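Local coordinates for protein GLB-12 (Caenorhabditis elegans, PDB 4BJA) that holds a heme b whose iron is gripped from both faces, probably binds oxygen as a globin, and has been linked to redox signalling in reproduction, at residues 61-64 against 69-72; 82-87 against 91-96; 131-136 against 143-148; 55-60 against 154-159. The protein carries 1 engineered substitution. One frame throughout, in Å; residues are numbered along the deposited sequence. Where two conformers were deposited one is given.

Interaction 1 (61-64 against 69-72); sequences IVND and LKKV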
# COMPACT_ATOMS: atom_id res chain seq x y z
N ILE A 61 -16.41 17.92 9.85
CA ILE A 61 -14.98 18.10 9.73
C ILE A 61 -14.53 19.56 9.93
O ILE A 61 -13.62 19.85 10.73
CB ILE A 61 -14.48 17.63 8.35
CG1 ILE A 61 -14.56 16.08 8.30
CG2 ILE A 61 -13.04 18.11 8.10
CD1 ILE A 61 -14.38 15.51 6.86
N VAL A 62 -15.15 20.49 9.19
CA VAL A 62 -14.68 21.87 9.22
C VAL A 62 -15.18 22.61 10.47
O VAL A 62 -14.54 23.54 10.93
CB VAL A 62 -15.00 22.65 7.94
CG1 VAL A 62 -14.42 21.86 6.74
CG2 VAL A 62 -16.46 22.91 7.80
N ASN A 63 -16.32 22.21 11.01
CA ASN A 63 -16.81 22.96 12.16
C ASN A 63 -16.37 22.40 13.49
O ASN A 63 -16.19 23.18 14.46
CB ASN A 63 -18.34 23.01 12.14
CG ASN A 63 -18.86 23.96 11.12
OD1 ASN A 63 -18.84 25.20 11.31
ND2 ASN A 63 -19.39 23.39 10.02
N ASP A 64 -16.25 21.08 13.58
CA ASP A 64 -16.02 20.45 14.88
C ASP A 64 -14.64 19.85 15.03
O ASP A 64 -14.08 19.82 16.11
CB ASP A 64 -17.09 19.37 15.16
CG ASP A 64 -18.50 19.90 15.02
OD1 ASP A 64 -18.83 20.96 15.60
OD2 ASP A 64 -19.32 19.23 14.38
N LEU A 69 -9.50 24.10 8.41
CA LEU A 69 -9.98 23.86 7.04
C LEU A 69 -11.06 24.82 6.59
O LEU A 69 -11.37 24.90 5.42
CB LEU A 69 -10.43 22.39 6.84
CG LEU A 69 -9.26 21.40 6.97
CD1 LEU A 69 -9.80 19.96 6.81
CD2 LEU A 69 -8.11 21.67 5.96
N LYS A 70 -11.64 25.59 7.52
CA LYS A 70 -12.70 26.50 7.13
C LYS A 70 -12.16 27.54 6.14
O LYS A 70 -12.77 27.77 5.10
CB LYS A 70 -13.34 27.17 8.37
CG LYS A 70 -14.34 26.24 9.07
CD LYS A 70 -15.15 27.01 10.18
CE LYS A 70 -14.58 26.82 11.51
NZ LYS A 70 -15.33 27.80 12.41
N LYS A 71 -10.99 28.09 6.44
CA LYS A 71 -10.38 29.13 5.59
C LYS A 71 -10.05 28.58 4.21
O LYS A 71 -10.23 29.25 3.20
CB LYS A 71 -9.10 29.68 6.25
CG LYS A 71 -8.49 30.88 5.50
CD LYS A 71 -7.37 31.50 6.30
CE LYS A 71 -6.28 32.09 5.39
NZ LYS A 71 -5.23 32.82 6.22
N VAL A 72 -9.59 27.33 4.16
CA VAL A 72 -9.20 26.69 2.92
C VAL A 72 -10.40 26.66 2.00
O VAL A 72 -10.29 26.93 0.78
CB VAL A 72 -8.72 25.21 3.15
CG1 VAL A 72 -8.47 24.53 1.83
CG2 VAL A 72 -7.48 25.20 3.95

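Interaction 2 (82-87 against 91-96); sequences AMLKMP and GHILRF. With HEM (protoporphyrin IX containing Fe), chain B.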
# COMPACT_ATOMS: atom_id res chain seq x y z
N ALA A 82 -25.06 27.95 6.08
CA ALA A 82 -24.80 28.48 4.72
C ALA A 82 -23.65 27.83 3.96
O ALA A 82 -23.45 28.11 2.76
CB ALA A 82 -24.53 29.98 4.78
N MET A 83 -22.87 27.00 4.66
CA MET A 83 -21.62 26.51 4.08
C MET A 83 -21.82 25.67 2.85
O MET A 83 -20.98 25.74 1.96
CB MET A 83 -20.86 25.67 5.11
CG MET A 83 -20.23 26.53 6.19
SD MET A 83 -19.27 25.52 7.31
CE MET A 83 -18.88 26.81 8.51
N LEU A 84 -22.88 24.85 2.81
CA LEU A 84 -23.06 23.93 1.68
C LEU A 84 -23.19 24.70 0.36
O LEU A 84 -22.90 24.15 -0.71
CB LEU A 84 -24.29 23.05 1.90
CG LEU A 84 -24.16 22.16 3.14
CD1 LEU A 84 -25.52 21.58 3.57
CD2 LEU A 84 -23.19 21.04 2.85
N LYS A 85 -23.60 25.96 0.44
CA LYS A 85 -23.73 26.80 -0.77
C LYS A 85 -22.49 27.55 -1.21
O LYS A 85 -22.43 28.11 -2.30
CB LYS A 85 -24.86 27.79 -0.59
CG LYS A 85 -26.21 27.15 -0.45
CD LYS A 85 -27.26 28.04 -1.15
CE LYS A 85 -28.66 27.43 -1.09
NZ LYS A 85 -29.15 27.38 0.32
N MET A 86 -21.49 27.61 -0.37
CA MET A 86 -20.27 28.31 -0.70
C MET A 86 -19.47 27.48 -1.70
O MET A 86 -19.44 26.24 -1.60
CB MET A 86 -19.45 28.54 0.56
CG MET A 86 -20.18 29.43 1.56
SD MET A 86 -20.55 31.07 0.88
CE MET A 86 -18.95 31.81 0.95
N PRO A 87 -18.84 28.15 -2.65
CA PRO A 87 -18.38 27.42 -3.86
C PRO A 87 -17.29 26.44 -3.61
O PRO A 87 -17.37 25.33 -4.17
CB PRO A 87 -17.86 28.53 -4.77
CG PRO A 87 -18.23 29.80 -4.16
CD PRO A 87 -18.80 29.62 -2.80
N GLY A 91 -18.29 22.70 -3.52
CA GLY A 91 -17.58 22.09 -4.69
C GLY A 91 -16.83 20.85 -4.23
O GLY A 91 -16.80 19.81 -4.92
N HIS A 92 -16.22 20.97 -3.06
CA HIS A 92 -15.43 19.86 -2.58
C HIS A 92 -16.30 18.68 -2.21
O HIS A 92 -15.89 17.52 -2.38
CB HIS A 92 -14.57 20.27 -1.40
CG HIS A 92 -13.43 19.34 -1.20
ND1 HIS A 92 -13.44 18.36 -0.23
CD2 HIS A 92 -12.29 19.16 -1.92
CE1 HIS A 92 -12.31 17.65 -0.33
NE2 HIS A 92 -11.61 18.12 -1.34
N ILE A 93 -17.45 18.95 -1.58
CA ILE A 93 -18.41 17.92 -1.28
C ILE A 93 -18.85 17.16 -2.56
O ILE A 93 -18.87 15.92 -2.59
CB ILE A 93 -19.63 18.50 -0.53
CG1 ILE A 93 -19.20 18.82 0.94
CG2 ILE A 93 -20.79 17.53 -0.60
CD1 ILE A 93 -20.08 19.88 1.54
N LEU A 94 -19.15 17.90 -3.62
CA LEU A 94 -19.51 17.29 -4.89
C LEU A 94 -18.35 16.41 -5.41
O LEU A 94 -18.56 15.26 -5.83
CB LEU A 94 -19.78 18.41 -5.90
CG LEU A 94 -19.92 17.90 -7.34
CD1 LEU A 94 -21.25 17.19 -7.42
CD2 LEU A 94 -19.78 19.06 -8.33
N ARG A 95 -17.14 16.95 -5.37
CA ARG A 95 -15.95 16.26 -5.94
C ARG A 95 -15.65 14.99 -5.17
O ARG A 95 -15.32 13.94 -5.76
CB ARG A 95 -14.71 17.17 -5.95
CG ARG A 95 -14.81 18.33 -6.99
CD ARG A 95 -13.87 19.47 -6.62
NE ARG A 95 -13.62 20.47 -7.69
CZ ARG A 95 -14.45 21.46 -8.02
NH1 ARG A 95 -15.62 21.58 -7.40
NH2 ARG A 95 -14.12 22.31 -8.98
N PHE A 96 -15.76 15.07 -3.84
CA PHE A 96 -15.46 13.92 -2.97
C PHE A 96 -16.54 12.87 -3.15
O PHE A 96 -16.24 11.70 -3.32
CB PHE A 96 -15.41 14.40 -1.50
CG PHE A 96 -15.01 13.34 -0.54
CD1 PHE A 96 -15.93 12.41 -0.11
CD2 PHE A 96 -13.71 13.31 -0.05
CE1 PHE A 96 -15.56 11.39 0.77
CE2 PHE A 96 -13.31 12.28 0.84
CZ PHE A 96 -14.26 11.34 1.26
CHA HEM B . -10.06 19.09 -5.04
CHB HEM B . -11.01 14.68 -3.28
CHC HEM B . -8.92 15.88 0.88
CHD HEM B . -8.70 20.46 -0.59
C1A HEM B . -10.43 17.80 -4.93
C2A HEM B . -10.95 16.98 -6.01
C3A HEM B . -11.20 15.76 -5.49
C4A HEM B . -10.87 15.79 -4.09
CMA HEM B . -11.78 14.51 -6.20
CAA HEM B . -11.12 17.46 -7.49
CBA HEM B . -10.24 16.66 -8.45
CGA HEM B . -8.85 16.89 -8.07
O1A HEM B . -8.47 18.08 -7.88
O2A HEM B . -8.15 15.86 -7.90
C1B HEM B . -10.46 14.64 -2.04
C2B HEM B . -10.32 13.44 -1.22
C3B HEM B . -9.75 13.77 -0.10
C4B HEM B . -9.50 15.18 -0.13
CMB HEM B . -10.77 12.03 -1.65
CAB HEM B . -9.39 12.76 1.02
CBB HEM B . -9.21 13.20 2.25
C1C HEM B . -8.66 17.21 0.84
C2C HEM B . -8.08 17.98 1.91
C3C HEM B . -8.01 19.23 1.51
C4C HEM B . -8.58 19.33 0.18
CMC HEM B . -7.60 17.38 3.25
CAC HEM B . -7.44 20.39 2.37
CBC HEM B . -6.96 21.44 1.72
C1D HEM B . -9.11 20.52 -1.87
C2D HEM B . -9.37 21.73 -2.59
C3D HEM B . -9.79 21.30 -3.97
C4D HEM B . -9.73 19.86 -3.95
CMD HEM B . -9.27 23.19 -2.10
CAD HEM B . -10.21 22.21 -5.14
CBD HEM B . -11.75 22.15 -5.19
CGD HEM B . -12.46 22.82 -4.02
O1D HEM B . -11.90 23.70 -3.34
O2D HEM B . -13.63 22.47 -3.80
NA HEM B . -10.40 17.04 -3.75
NB HEM B . -9.94 15.73 -1.34
NC HEM B . -8.95 18.08 -0.19
ND HEM B . -9.35 19.42 -2.71
FE HEM B . -9.68 17.58 -2.02

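Interaction 3 (131-136 against 143-148); sequences GFLEQN and NYFEIV. With HEM (protoporphyrin IX containing Fe), chain B.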
# COMPACT_ATOMS: atom_id res chain seq x y z
N GLY A 131 -2.14 25.14 -1.87
CA GLY A 131 -1.01 25.70 -1.14
C GLY A 131 -1.03 25.34 0.33
O GLY A 131 0.02 25.10 0.92
N PHE A 132 -2.24 25.27 0.92
CA PHE A 132 -2.38 24.92 2.32
C PHE A 132 -1.78 23.54 2.53
O PHE A 132 -1.05 23.31 3.47
CB PHE A 132 -3.84 24.91 2.77
CG PHE A 132 -4.04 24.38 4.15
CD1 PHE A 132 -3.95 25.23 5.26
CD2 PHE A 132 -4.32 23.03 4.37
CE1 PHE A 132 -4.13 24.72 6.57
CE2 PHE A 132 -4.50 22.52 5.65
CZ PHE A 132 -4.39 23.38 6.78
N LEU A 133 -2.09 22.62 1.63
CA LEU A 133 -1.56 21.27 1.81
C LEU A 133 -0.07 21.19 1.48
O LEU A 133 0.67 20.51 2.16
CB LEU A 133 -2.35 20.26 0.96
CG LEU A 133 -3.78 19.99 1.43
CD1 LEU A 133 -4.48 19.13 0.39
CD2 LEU A 133 -3.78 19.27 2.80
N GLU A 134 0.36 21.86 0.40
CA GLU A 134 1.78 21.88 0.05
C GLU A 134 2.63 22.33 1.24
O GLU A 134 3.66 21.73 1.57
CB GLU A 134 2.00 22.78 -1.16
CG GLU A 134 3.10 22.30 -2.07
CD GLU A 134 4.36 23.12 -1.97
OE1 GLU A 134 4.70 23.61 -0.87
OE2 GLU A 134 5.01 23.28 -3.04
N GLN A 135 2.17 23.38 1.92
CA GLN A 135 2.84 23.89 3.10
C GLN A 135 2.67 23.05 4.37
O GLN A 135 3.62 22.91 5.13
CB GLN A 135 2.39 25.35 3.38
CG GLN A 135 3.22 26.37 2.60
CD GLN A 135 3.42 27.70 3.33
OE1 GLN A 135 2.95 27.91 4.46
NE2 GLN A 135 4.14 28.63 2.68
N ASN A 136 1.47 22.52 4.61
CA ASN A 136 1.15 21.94 5.92
C ASN A 136 1.00 20.44 6.02
O ASN A 136 1.07 19.90 7.10
CB ASN A 136 -0.09 22.60 6.50
CG ASN A 136 0.09 24.11 6.65
OD1 ASN A 136 1.01 24.56 7.33
ND2 ASN A 136 -0.75 24.88 6.00
N ASN A 143 -1.55 14.71 9.02
CA ASN A 143 -1.86 14.22 7.67
C ASN A 143 -3.33 14.53 7.39
O ASN A 143 -4.20 13.90 7.96
CB ASN A 143 -1.59 12.70 7.63
CG ASN A 143 -1.94 12.09 6.31
OD1 ASN A 143 -2.75 12.63 5.55
ND2 ASN A 143 -1.29 10.96 5.99
N TYR A 144 -3.61 15.53 6.56
CA TYR A 144 -4.98 16.01 6.36
C TYR A 144 -5.84 15.01 5.60
O TYR A 144 -7.04 15.01 5.77
CB TYR A 144 -4.99 17.42 5.67
CG TYR A 144 -4.42 18.48 6.58
CD1 TYR A 144 -5.23 19.12 7.52
CD2 TYR A 144 -3.07 18.80 6.53
CE1 TYR A 144 -4.70 20.09 8.36
CE2 TYR A 144 -2.53 19.75 7.38
CZ TYR A 144 -3.34 20.37 8.28
OH TYR A 144 -2.79 21.33 9.11
N PHE A 145 -5.25 14.14 4.77
CA PHE A 145 -6.06 13.11 4.15
C PHE A 145 -6.54 12.14 5.20
O PHE A 145 -7.70 11.69 5.17
CB PHE A 145 -5.23 12.36 3.10
CG PHE A 145 -4.66 13.25 2.04
CD1 PHE A 145 -5.52 14.14 1.35
CD2 PHE A 145 -3.28 13.29 1.80
CE1 PHE A 145 -4.97 14.99 0.36
CE2 PHE A 145 -2.75 14.13 0.84
CZ PHE A 145 -3.60 14.98 0.12
N GLU A 146 -5.64 11.82 6.14
CA GLU A 146 -6.01 10.96 7.23
C GLU A 146 -7.08 11.62 8.16
O GLU A 146 -8.06 10.99 8.54
CB GLU A 146 -4.74 10.59 8.01
CG GLU A 146 -5.01 9.67 9.17
CD GLU A 146 -3.73 9.40 9.91
OE1 GLU A 146 -3.31 10.28 10.68
OE2 GLU A 146 -3.13 8.33 9.71
N ILE A 147 -6.91 12.91 8.44
CA ILE A 147 -7.85 13.61 9.31
C ILE A 147 -9.26 13.55 8.69
O ILE A 147 -10.26 13.23 9.35
CB ILE A 147 -7.38 15.07 9.51
CG1 ILE A 147 -6.15 15.10 10.44
CG2 ILE A 147 -8.57 15.95 10.08
CD1 ILE A 147 -5.35 16.37 10.47
N VAL A 148 -9.35 13.81 7.38
CA VAL A 148 -10.66 13.84 6.73
C VAL A 148 -11.25 12.44 6.69
O VAL A 148 -12.44 12.21 7.04
CB VAL A 148 -10.51 14.41 5.28
CG1 VAL A 148 -11.78 14.19 4.47
CG2 VAL A 148 -10.20 15.95 5.36
CHA HEM B . -10.06 19.09 -5.04
CHB HEM B . -11.01 14.68 -3.28
CHC HEM B . -8.92 15.88 0.88
CHD HEM B . -8.70 20.46 -0.59
C1A HEM B . -10.43 17.80 -4.93
C2A HEM B . -10.95 16.98 -6.01
C3A HEM B . -11.20 15.76 -5.49
C4A HEM B . -10.87 15.79 -4.09
CMA HEM B . -11.78 14.51 -6.20
CAA HEM B . -11.12 17.46 -7.49
CBA HEM B . -10.24 16.66 -8.45
CGA HEM B . -8.85 16.89 -8.07
O1A HEM B . -8.47 18.08 -7.88
O2A HEM B . -8.15 15.86 -7.90
C1B HEM B . -10.46 14.64 -2.04
C2B HEM B . -10.32 13.44 -1.22
C3B HEM B . -9.75 13.77 -0.10
C4B HEM B . -9.50 15.18 -0.13
CMB HEM B . -10.77 12.03 -1.65
CAB HEM B . -9.39 12.76 1.02
CBB HEM B . -9.21 13.20 2.25
C1C HEM B . -8.66 17.21 0.84
C2C HEM B . -8.08 17.98 1.91
C3C HEM B . -8.01 19.23 1.51
C4C HEM B . -8.58 19.33 0.18
CMC HEM B . -7.60 17.38 3.25
CAC HEM B . -7.44 20.39 2.37
CBC HEM B . -6.96 21.44 1.72
C1D HEM B . -9.11 20.52 -1.87
C2D HEM B . -9.37 21.73 -2.59
C3D HEM B . -9.79 21.30 -3.97
C4D HEM B . -9.73 19.86 -3.95
CMD HEM B . -9.27 23.19 -2.10
CAD HEM B . -10.21 22.21 -5.14
CBD HEM B . -11.75 22.15 -5.19
CGD HEM B . -12.46 22.82 -4.02
O1D HEM B . -11.90 23.70 -3.34
O2D HEM B . -13.63 22.47 -3.80
NA HEM B . -10.40 17.04 -3.75
NB HEM B . -9.94 15.73 -1.34
NC HEM B . -8.95 18.08 -0.19
ND HEM B . -9.35 19.42 -2.71
FE HEM B . -9.68 17.58 -2.02

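Interaction 4 (55-60 against 154-159); sequences GLIFLD and ERLIPF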
# COMPACT_ATOMS: atom_id res chain seq x y z
N GLY A 55 -21.92 15.71 2.56
CA GLY A 55 -22.04 17.11 3.00
C GLY A 55 -22.06 17.22 4.53
O GLY A 55 -21.35 18.02 5.09
N LEU A 56 -22.85 16.37 5.21
CA LEU A 56 -23.01 16.44 6.69
C LEU A 56 -21.67 16.13 7.36
O LEU A 56 -21.29 16.74 8.37
CB LEU A 56 -24.02 15.41 7.15
CG LEU A 56 -25.46 15.82 6.79
CD1 LEU A 56 -26.43 14.78 7.30
CD2 LEU A 56 -25.76 17.19 7.40
N ILE A 57 -20.96 15.15 6.80
CA ILE A 57 -19.67 14.77 7.36
C ILE A 57 -18.62 15.89 7.15
O ILE A 57 -17.86 16.21 8.06
CB ILE A 57 -19.20 13.37 6.86
CG1 ILE A 57 -20.19 12.31 7.36
CG2 ILE A 57 -17.71 13.06 7.33
CD1 ILE A 57 -20.04 10.93 6.77
N PHE A 58 -18.58 16.51 5.96
CA PHE A 58 -17.70 17.64 5.77
C PHE A 58 -18.07 18.81 6.68
O PHE A 58 -17.19 19.52 7.13
CB PHE A 58 -17.62 18.07 4.29
CG PHE A 58 -16.50 17.39 3.58
CD1 PHE A 58 -15.19 17.80 3.80
CD2 PHE A 58 -16.76 16.28 2.77
CE1 PHE A 58 -14.10 17.16 3.13
CE2 PHE A 58 -15.68 15.63 2.12
CZ PHE A 58 -14.39 16.06 2.29
N LEU A 59 -19.36 19.00 6.94
CA LEU A 59 -19.75 20.07 7.89
C LEU A 59 -19.15 19.75 9.27
O LEU A 59 -18.53 20.60 9.90
CB LEU A 59 -21.25 20.25 7.97
CG LEU A 59 -21.90 20.93 6.75
CD1 LEU A 59 -23.42 20.84 6.84
CD2 LEU A 59 -21.46 22.39 6.61
N ASP A 60 -19.28 18.50 9.73
CA ASP A 60 -18.58 18.13 10.99
C ASP A 60 -17.06 18.33 10.94
O ASP A 60 -16.46 18.83 11.86
CB ASP A 60 -18.87 16.68 11.34
CG ASP A 60 -20.29 16.45 11.78
OD1 ASP A 60 -21.06 17.43 11.93
OD2 ASP A 60 -20.66 15.26 11.97
N GLU A 154 -15.44 7.16 11.14
CA GLU A 154 -16.28 7.22 12.34
C GLU A 154 -17.77 7.47 12.04
O GLU A 154 -18.64 6.97 12.74
CB GLU A 154 -15.75 8.38 13.25
CG GLU A 154 -14.36 8.13 13.79
CD GLU A 154 -14.16 6.67 14.38
OE1 GLU A 154 -14.86 6.26 15.35
OE2 GLU A 154 -13.30 5.93 13.87
N ARG A 155 -18.05 8.27 11.00
CA ARG A 155 -19.40 8.76 10.71
C ARG A 155 -20.11 8.06 9.54
O ARG A 155 -21.31 7.80 9.60
CB ARG A 155 -19.34 10.27 10.42
CG ARG A 155 -18.81 11.12 11.57
CD ARG A 155 -19.92 11.49 12.55
NE ARG A 155 -20.73 12.60 12.06
CZ ARG A 155 -22.06 12.60 11.96
NH1 ARG A 155 -22.76 11.53 12.34
NH2 ARG A 155 -22.69 13.66 11.50
N LEU A 156 -19.37 7.74 8.47
CA LEU A 156 -20.03 7.10 7.32
C LEU A 156 -20.34 5.64 7.59
O LEU A 156 -21.42 5.17 7.19
CB LEU A 156 -19.08 7.20 6.13
CG LEU A 156 -19.65 7.12 4.71
CD1 LEU A 156 -18.79 6.44 3.66
CD2 LEU A 156 -21.17 7.20 4.41
N ILE A 157 -19.44 4.93 8.28
CA ILE A 157 -19.62 3.48 8.45
C ILE A 157 -20.93 3.11 9.18
O ILE A 157 -21.63 2.18 8.76
CB ILE A 157 -18.37 2.80 9.07
CG1 ILE A 157 -17.23 2.91 8.06
CG2 ILE A 157 -18.71 1.31 9.48
CD1 ILE A 157 -15.92 2.30 8.51
N PRO A 158 -21.31 3.83 10.24
CA PRO A 158 -22.62 3.51 10.82
C PRO A 158 -23.82 3.70 9.90
O PRO A 158 -24.81 2.97 10.08
CB PRO A 158 -22.70 4.48 12.03
CG PRO A 158 -21.29 4.66 12.44
CD PRO A 158 -20.51 4.68 11.14
N PHE A 159 -23.78 4.63 8.93
CA PHE A 159 -24.83 4.69 7.90
C PHE A 159 -24.76 3.44 7.01
O PHE A 159 -25.80 2.85 6.67
CB PHE A 159 -24.70 5.95 7.02
CG PHE A 159 -25.03 7.22 7.73
CD1 PHE A 159 -26.36 7.53 8.04
CD2 PHE A 159 -24.04 8.13 8.06
CE1 PHE A 159 -26.69 8.72 8.72
CE2 PHE A 159 -24.37 9.33 8.74
CZ PHE A 159 -25.69 9.61 9.06

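Interaction 1 (61-64 against 69-72)
Lys70 lies across the last turns of helix 50-65, its aliphatic chain laid against the backbone carbonyl of Val62. CG stands beside the backbone N (chi1 -79°), which aims the chain at helix 50-65. The first real meeting is at CG, 3.3 Å from Val62 O and 3.8 Å from Val62 CB. Lys70 CD keeps Val62 O at 3.6 Å. A bend at the third torsion (chi3 -97°) then turns the chain round the carbonyl, bringing CE back to 3.3 Å from Val62 O. Three methylenes therefore wrap one oxygen that finds no hydrogen-bonding partner in the model and is buried by this contact. With an alanine here the methylenes past CB are gone, and Val62 O would probably lose its aliphatic cover and come open to water.

Apart from the lysine, the contact is apolar. Val62 crosses Leu69 at about a right angle, with Val62 CG1 4.0 Å from Leu69 CB. Further in, Leu69 CD1 meets Ile61 CG2 at 3.9 Å. Leu69 also touches the heme and Phe132, while Ile61 reaches Val148 on helix 144-160. A long helix turning into a short one, with the inner side chain lying on the porphyrin, is consistent with the BC corner of a globin, where the short helix presents a side chain to the heme.

Interaction 2 (82-87 against 91-96)
Leu84 and Ile93 cross obliquely, one methyl reaching for the other: Leu84 CD2 lies 3.6 Å from Ile93 CD1. That is the apolar half of the contact; the polar half is a backbone bond, Gly91 N to Pro87 O at 2.9 Å, formed in the first turn of helix 87-108, with Met86 as its N-cap residue.

His92, Arg95 and Phe96 are the side chains of this segment that meet the heme. His92 holds CG anti to its own N (chi1 -160°), which carries the imidazole over the porphyrin and sets NE2 2.1 Å from the iron; His127 binds the same metal. Arg95 runs extended from CG to NE against the stems of both propionates. Its CD is 3.5 Å from heme CAA, and heme CBD lies over one face of the guanidinium, 3.5 Å from NE. At the edge of that group, NH1 makes a weak bond to Gly91 O. A leucine in its place has no guanidinium, and would probably leave heme CBD less covered and Gly91 O without its weak side-chain bond. Phe96 meets the pyrrole rim, CE2 sitting 3.6 Å from heme CMB, and its ring is packed edge-to-face with Phe58.

Loop and helix meet through one methyl pair, while the backbone bond belongs to the first turn of the helix; the helix itself meets the heme by coordination, aliphatic and guanidinium packing, and aromatic packing. Two histidines on one iron make a six-coordinate heme, so an external ligand would probably have to displace one of them.

Interaction 3 (131-136 against 143-148)
Phe132 drives its edge into the face of Tyr144, the tight heart of this contact: the planes stand at 68°, the centroids are 4.9 Å apart, and Phe132 CE2 sits over the centre of the tyrosine ring. Phe132 has CG anti to its backbone N (chi1 172°), which swings the ring round to this face. Beside the pair, Leu133 works both ways. Its CD2 packs 3.6 Å from Tyr144 CB, while CG lies 3.5 Å from heme CBC, so one leucine fills the space between the tyrosine and a vinyl group. Tyr144 CB in turn is 3.6 Å from heme CMC.

The fit is slacker toward Phe145, where Leu133 CD1 comes no closer than 4.2 Å to Phe145 CE1; Phe145 turns its ring edge to the porphyrin at CHC. Asn136 forms the partly exposed rim, and there Asn136 O approaches the tyrosine ring at its edge, 3.6 Å from Tyr144 CE2. The Asn136 amide places ND2 above the Phe132 ring, offset to the rim, and bonds weakly to Phe132 O. No hydrogen bond joins the two segments.

Asn143 caps helix 144-160, its OD1 accepting from Glu146 N. The segment axes run at 114° to each other. Phe132 rests on Leu69 and Val72 of helix 69-72, helix 185-214 covers Phe145 through Met203 and Thr204, and Val148 packs on Phe58 and Ile61 of helix 50-65.

Interaction 4 (55-60 against 154-159)
Arg155 reaches across from helix 144-160 to both Ile57 and Asp60 of helix 50-65, and it shares most of this contact with Ile57. Near its root, CB lies 3.8 Å from Ile57 CG1, the two side chains sliding past each other in opposite directions. Beyond CB the arginine bends twice, at its second torsion (chi2 -86°) and again at its third, which brings the NE side of its guanidinium round to the aspartate. There NE and NH2 both grip a single oxygen: Asp60 OD2 lies 2.7 Å from Arg155 NE and 2.6 Å from Arg155 NH2. Carboxylate and guanidinium planes are only 27° apart, and NH2 comes in on the syn side of OD2 while NE meets it close to its C-O axis. The arginine was deposited in two conformers, so this salt bridge may be made only part of the time. The other aspartate oxygen, OD1, is salt-bridged to Arg80, which would tend to favour the charged form, with Asp64 nearby acting the other way.

Next comes Leu156, deeper in. Ile57 CD1 rests 3.7 Å from Leu156 N and 3.9 Å from Leu156 CB, closing the apolar side of the interface, and Leu156 goes on to touch Trp192 of helix 185-214. At Pro158 the helix kinks, since a proline nitrogen has no hydrogen to give the preceding turn.

The segment axes pass 10.4 Å apart and run nearly antiparallel, at 154°. Such a pairing of helices 50-65 and 144-160 is consistent with the B-G packing of the globin fold.

In the fold
Helix 50-65 serves interactions 1 and 4, and helix 144-160 serves 3 and 4, so interaction 4 ties together elements the others use separately. Interactions 1 and 3 are buried and touch each other through Leu69, Val72 and Phe132; neither has a hydrogen bond across its segments. Interaction 2 lies at the surface and interaction 4 is partly buried: the first adds a backbone bond to its methyl pair, the second a salt bridge to its apolar side. Interactions 2 and 3 both reach the heme without touching each other. Phe58, in 55-60, packs against His92, Phe96 and Val148, linking interaction 4 to both.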